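Local structure of serine protease pet (Escherichia coli, 4OM9) at residues Asp488-Asp499 with Asn511-His519. The protein is a secreted autotransporter enterotoxin of enteroaggregative Escherichia coli whose passenger domain is a serine protease, probably cleaving alpha-fodrin inside host cells. Numbering follows the deposited sequence.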
loop_
_atom_site.group_PDB
_atom_site.type_symbol
_atom_site.label_atom_id
_atom_site.label_comp_id
_atom_site.label_asym_id
_atom_site.label_seq_id
_atom_site.Cartn_x
_atom_site.Cartn_y
_atom_site.Cartn_z
ATOM N N ASP A 488 21.152 15.041 -12.692
ATOM C CA ASP A 488 22.074 16.171 -12.815
ATOM C C ASP A 488 21.403 17.425 -13.340
ATOM O O ASP A 488 21.833 18.545 -13.060
ATOM C CB ASP A 488 23.242 15.808 -13.737
ATOM C CG ASP A 488 24.318 15.023 -13.027
ATOM O OD1 ASP A 488 24.280 14.967 -11.780
ATOM O OD2 ASP A 488 25.211 14.474 -13.711
ATOM N N THR A 489 20.361 17.209 -14.129
ATOM C CA THR A 489 19.607 18.277 -14.755
ATOM C C THR A 489 18.105 18.072 -14.503
ATOM O O THR A 489 17.607 16.935 -14.484
ATOM C CB THR A 489 19.933 18.342 -16.265
ATOM O OG1 THR A 489 20.777 19.474 -16.515
ATOM C CG2 THR A 489 18.691 18.462 -17.117
ATOM N N LYS A 490 17.405 19.177 -14.266
ATOM C CA LYS A 490 15.974 19.166 -14.018
ATOM C C LYS A 490 15.241 18.471 -15.156
ATOM O O LYS A 490 15.294 18.929 -16.298
ATOM C CB LYS A 490 15.464 20.606 -13.848
ATOM C CG LYS A 490 14.037 20.743 -13.346
ATOM C CD LYS A 490 13.625 22.218 -13.388
ATOM C CE LYS A 490 12.363 22.483 -12.587
ATOM N NZ LYS A 490 11.389 21.362 -12.636
ATOM N N GLN A 491 14.580 17.357 -14.834
ATOM C CA GLN A 491 13.877 16.528 -15.818
ATOM C C GLN A 491 12.490 16.135 -15.292
ATOM O O GLN A 491 12.360 15.230 -14.467
ATOM C CB GLN A 491 14.695 15.262 -16.159
ATOM C CG GLN A 491 15.970 15.528 -16.940
ATOM C CD GLN A 491 16.923 14.332 -16.949
ATOM O OE1 GLN A 491 16.499 13.185 -17.108
ATOM N NE2 GLN A 491 18.217 14.601 -16.770
ATOM N N ASP A 492 11.458 16.808 -15.786
ATOM C CA ASP A 492 10.124 16.683 -15.211
ATOM C C ASP A 492 9.425 15.392 -15.600
ATOM O O ASP A 492 8.360 15.077 -15.068
ATOM C CB ASP A 492 9.250 17.870 -15.623
ATOM C CG ASP A 492 9.695 19.175 -14.987
ATOM O OD1 ASP A 492 10.466 19.140 -14.003
ATOM O OD2 ASP A 492 9.263 20.236 -15.473
ATOM N N ASN A 493 10.014 14.648 -16.530
ATOM C CA ASN A 493 9.399 13.416 -16.995
ATOM C C ASN A 493 10.043 12.187 -16.364
ATOM O O ASN A 493 9.547 11.070 -16.510
ATOM C CB ASN A 493 9.457 13.349 -18.518
ATOM C CG ASN A 493 8.607 14.430 -19.173
ATOM O OD1 ASN A 493 7.783 15.063 -18.515
ATOM N ND2 ASN A 493 8.805 14.645 -20.471
ATOM N N ALA A 494 11.123 12.406 -15.625
ATOM C CA ALA A 494 11.823 11.312 -14.966
ATOM C C ALA A 494 11.108 10.864 -13.690
ATOM O O ALA A 494 11.684 10.886 -12.593
ATOM C CB ALA A 494 13.258 11.719 -14.656
ATOM N N ARG A 495 9.859 10.432 -13.838
ATOM C CA ARG A 495 9.028 10.115 -12.685
ATOM C C ARG A 495 9.331 8.745 -12.129
ATOM O O ARG A 495 9.173 7.742 -12.817
ATOM C CB ARG A 495 7.539 10.198 -13.044
ATOM C CG ARG A 495 7.011 11.617 -13.154
ATOM C CD ARG A 495 5.552 11.661 -13.559
ATOM N NE ARG A 495 5.378 12.372 -14.819
ATOM C CZ ARG A 495 5.122 13.670 -14.916
ATOM N NH1 ARG A 495 5.009 14.425 -13.825
ATOM N NH2 ARG A 495 4.983 14.215 -16.119
ATOM N N LEU A 496 9.790 8.726 -10.879
ATOM C CA LEU A 496 9.924 7.506 -10.098
ATOM C C LEU A 496 8.647 7.304 -9.294
ATOM O O LEU A 496 8.294 8.140 -8.444
ATOM C CB LEU A 496 11.133 7.569 -9.171
ATOM C CG LEU A 496 11.224 6.396 -8.196
ATOM C CD1 LEU A 496 11.265 5.077 -8.958
ATOM C CD2 LEU A 496 12.411 6.522 -7.243
ATOM N N ILE A 497 7.958 6.199 -9.584
ATOM C CA ILE A 497 6.688 5.859 -8.955
ATOM C C ILE A 497 6.829 4.636 -8.047
ATOM O O ILE A 497 7.213 3.571 -8.499
ATOM C CB ILE A 497 5.620 5.593 -10.026
ATOM C CG1 ILE A 497 5.489 6.819 -10.931
ATOM C CG2 ILE A 497 4.285 5.235 -9.379
ATOM C CD1 ILE A 497 5.176 6.491 -12.382
ATOM N N LEU A 498 6.554 4.800 -6.761
ATOM C CA LEU A 498 6.662 3.690 -5.824
ATOM C C LEU A 498 5.267 3.151 -5.527
ATOM O O LEU A 498 4.395 3.915 -5.048
ATOM C CB LEU A 498 7.357 4.121 -4.535
ATOM C CG LEU A 498 8.893 4.282 -4.476
ATOM C CD1 LEU A 498 9.632 3.953 -5.807
ATOM C CD2 LEU A 498 9.286 5.651 -3.952
ATOM N N ASP A 499 5.082 1.862 -5.838
ATOM C CA ASP A 499 3.824 1.088 -5.766
ATOM C C ASP A 499 3.750 0.163 -4.572
ATOM O O ASP A 499 2.721 -0.502 -4.345
ATOM C CB ASP A 499 3.675 0.179 -7.003
ATOM C CG ASP A 499 2.465 0.492 -7.799
ATOM O OD1 ASP A 499 1.812 1.483 -7.445
ATOM O OD2 ASP A 499 2.176 -0.217 -8.779
ATOM N N ASN A 511 15.783 17.167 -8.889
ATOM C CA ASN A 511 15.660 17.399 -10.322
ATOM C C ASN A 511 14.720 16.451 -11.073
ATOM O O ASN A 511 14.537 16.615 -12.278
ATOM C CB ASN A 511 17.061 17.366 -10.980
ATOM C CG ASN A 511 17.833 18.688 -10.794
ATOM O OD1 ASN A 511 17.233 19.752 -10.691
ATOM N ND2 ASN A 511 19.166 18.611 -10.750
ATOM N N ALA A 512 14.111 15.490 -10.377
ATOM C CA ALA A 512 13.261 14.476 -11.028
ATOM C C ALA A 512 12.101 14.058 -10.124
ATOM O O ALA A 512 12.285 13.896 -8.930
ATOM C CB ALA A 512 14.100 13.243 -11.418
ATOM N N PRO A 513 10.898 13.872 -10.686
ATOM C CA PRO A 513 9.722 13.700 -9.817
ATOM C C PRO A 513 9.627 12.350 -9.084
ATOM O O PRO A 513 10.070 11.312 -9.570
ATOM C CB PRO A 513 8.536 13.848 -10.788
ATOM C CG PRO A 513 9.126 14.389 -12.069
ATOM C CD PRO A 513 10.530 13.878 -12.110
ATOM N N LEU A 514 9.041 12.404 -7.895
ATOM C CA LEU A 514 8.694 11.233 -7.128
ATOM C C LEU A 514 7.173 11.157 -6.972
ATOM O O LEU A 514 6.493 12.175 -6.769
ATOM C CB LEU A 514 9.356 11.249 -5.753
ATOM C CG LEU A 514 9.198 9.914 -5.013
ATOM C CD1 LEU A 514 10.234 8.921 -5.523
ATOM C CD2 LEU A 514 9.322 10.090 -3.519
ATOM N N VAL A 515 6.664 9.936 -7.076
ATOM C CA VAL A 515 5.252 9.633 -6.901
ATOM C C VAL A 515 5.103 8.461 -5.954
ATOM O O VAL A 515 5.718 7.406 -6.153
ATOM C CB VAL A 515 4.574 9.284 -8.220
ATOM C CG1 VAL A 515 3.171 8.774 -7.964
ATOM C CG2 VAL A 515 4.552 10.510 -9.123
ATOM N N MET A 516 4.336 8.676 -4.897
ATOM C CA MET A 516 3.949 7.614 -3.994
ATOM C C MET A 516 2.451 7.363 -4.170
ATOM O O MET A 516 1.633 8.307 -4.142
ATOM C CB MET A 516 4.266 7.971 -2.539
ATOM C CG MET A 516 5.719 8.275 -2.234
ATOM S SD MET A 516 5.839 8.971 -0.572
ATOM C CE MET A 516 7.594 9.283 -0.442
ATOM N N GLN A 517 2.098 6.096 -4.355
ATOM C CA GLN A 517 0.712 5.701 -4.575
ATOM C C GLN A 517 0.494 4.262 -4.175
ATOM O O GLN A 517 1.461 3.500 -4.033
ATOM C CB GLN A 517 0.319 5.875 -6.048
ATOM C CG GLN A 517 1.064 4.916 -6.983
ATOM C CD GLN A 517 0.383 4.745 -8.339
ATOM O OE1 GLN A 517 0.248 5.700 -9.113
ATOM N NE2 GLN A 517 -0.025 3.505 -8.641
ATOM N N GLY A 518 -0.777 3.881 -4.032
ATOM C CA GLY A 518 -1.126 2.489 -3.821
ATOM C C GLY A 518 -0.941 1.648 -5.079
ATOM O O GLY A 518 -0.556 2.144 -6.141
ATOM N N HIS A 519 -1.233 0.360 -4.971
ATOM C CA HIS A 519 -1.070 -0.528 -6.114
ATOM C C HIS A 519 -2.413 -1.113 -6.537
ATOM O O HIS A 519 -3.165 -1.663 -5.715
ATOM C CB HIS A 519 -0.056 -1.650 -5.797
ATOM C CG HIS A 519 -0.014 -2.740 -6.827
ATOM N ND1 HIS A 519 0.544 -2.565 -8.082
ATOM C CD2 HIS A 519 -0.457 -4.023 -6.791
ATOM C CE1 HIS A 519 0.427 -3.687 -8.770
ATOM N NE2 HIS A 519 -0.173 -4.588 -8.008
HETATM O O HOH W 1 11.645 17.717 -12.156
#
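Successive coils of the right-handed beta-helix of the autotransporter passenger domain meet where Leu496-Leu498 pairs in parallel with Leu514-Met516; the short strand axes run 4.7 Å apart at 16°. Four backbone bonds alternate across the pair: Leu496 N to Pro513 O, Val515 N to Leu496 O, Leu498 N to Val515 O and Gln517 N to Leu498 O, the alternation expected of parallel strands, Leu496 bonding to the residues on either side of Leu514. Leu496 and Leu514 lie side by side with CG anti to the backbone N in both, and Leu514 CD1 touches both Leu496 CD2 and Leu498 CD2, each at 3.7 Å. Phe581 of strand 576-583 packs against Leu498 and Met516 on this face. On the other face Ile497 CG1 meets Val515 CB at 3.8 Å.

Before the strands, the type I turn Gln491-Ala494 wraps Pro513, whose CG lies 3.2 Å from Asp492 O and whose CD lies 3.2 Å from Ala494 O. Just after the turn, Arg495 CG is 3.6 Å from Pro513 CB. Further back, Gln491 N bonds to Asn511 O at 2.7 Å in an essentially straight line.

At the far end Asp499 splits its carboxylate between Gln517 and His519 of the other segment. OD1 accepts a bent bond from Gln517 NE2, which also donates to Gly518 O, while Gln517 OE1 takes the backbone N of Tyr620. His474 ND1 makes an additional weak bond to Asp499 OD2, and Asp522 accepts from His519 NE2. His519 ND1 reaches Asp499 OD2 at 2.9 Å, with the oxygen in the ring plane but the nitrogen well above the carboxylate plane, the two planes being 84° apart.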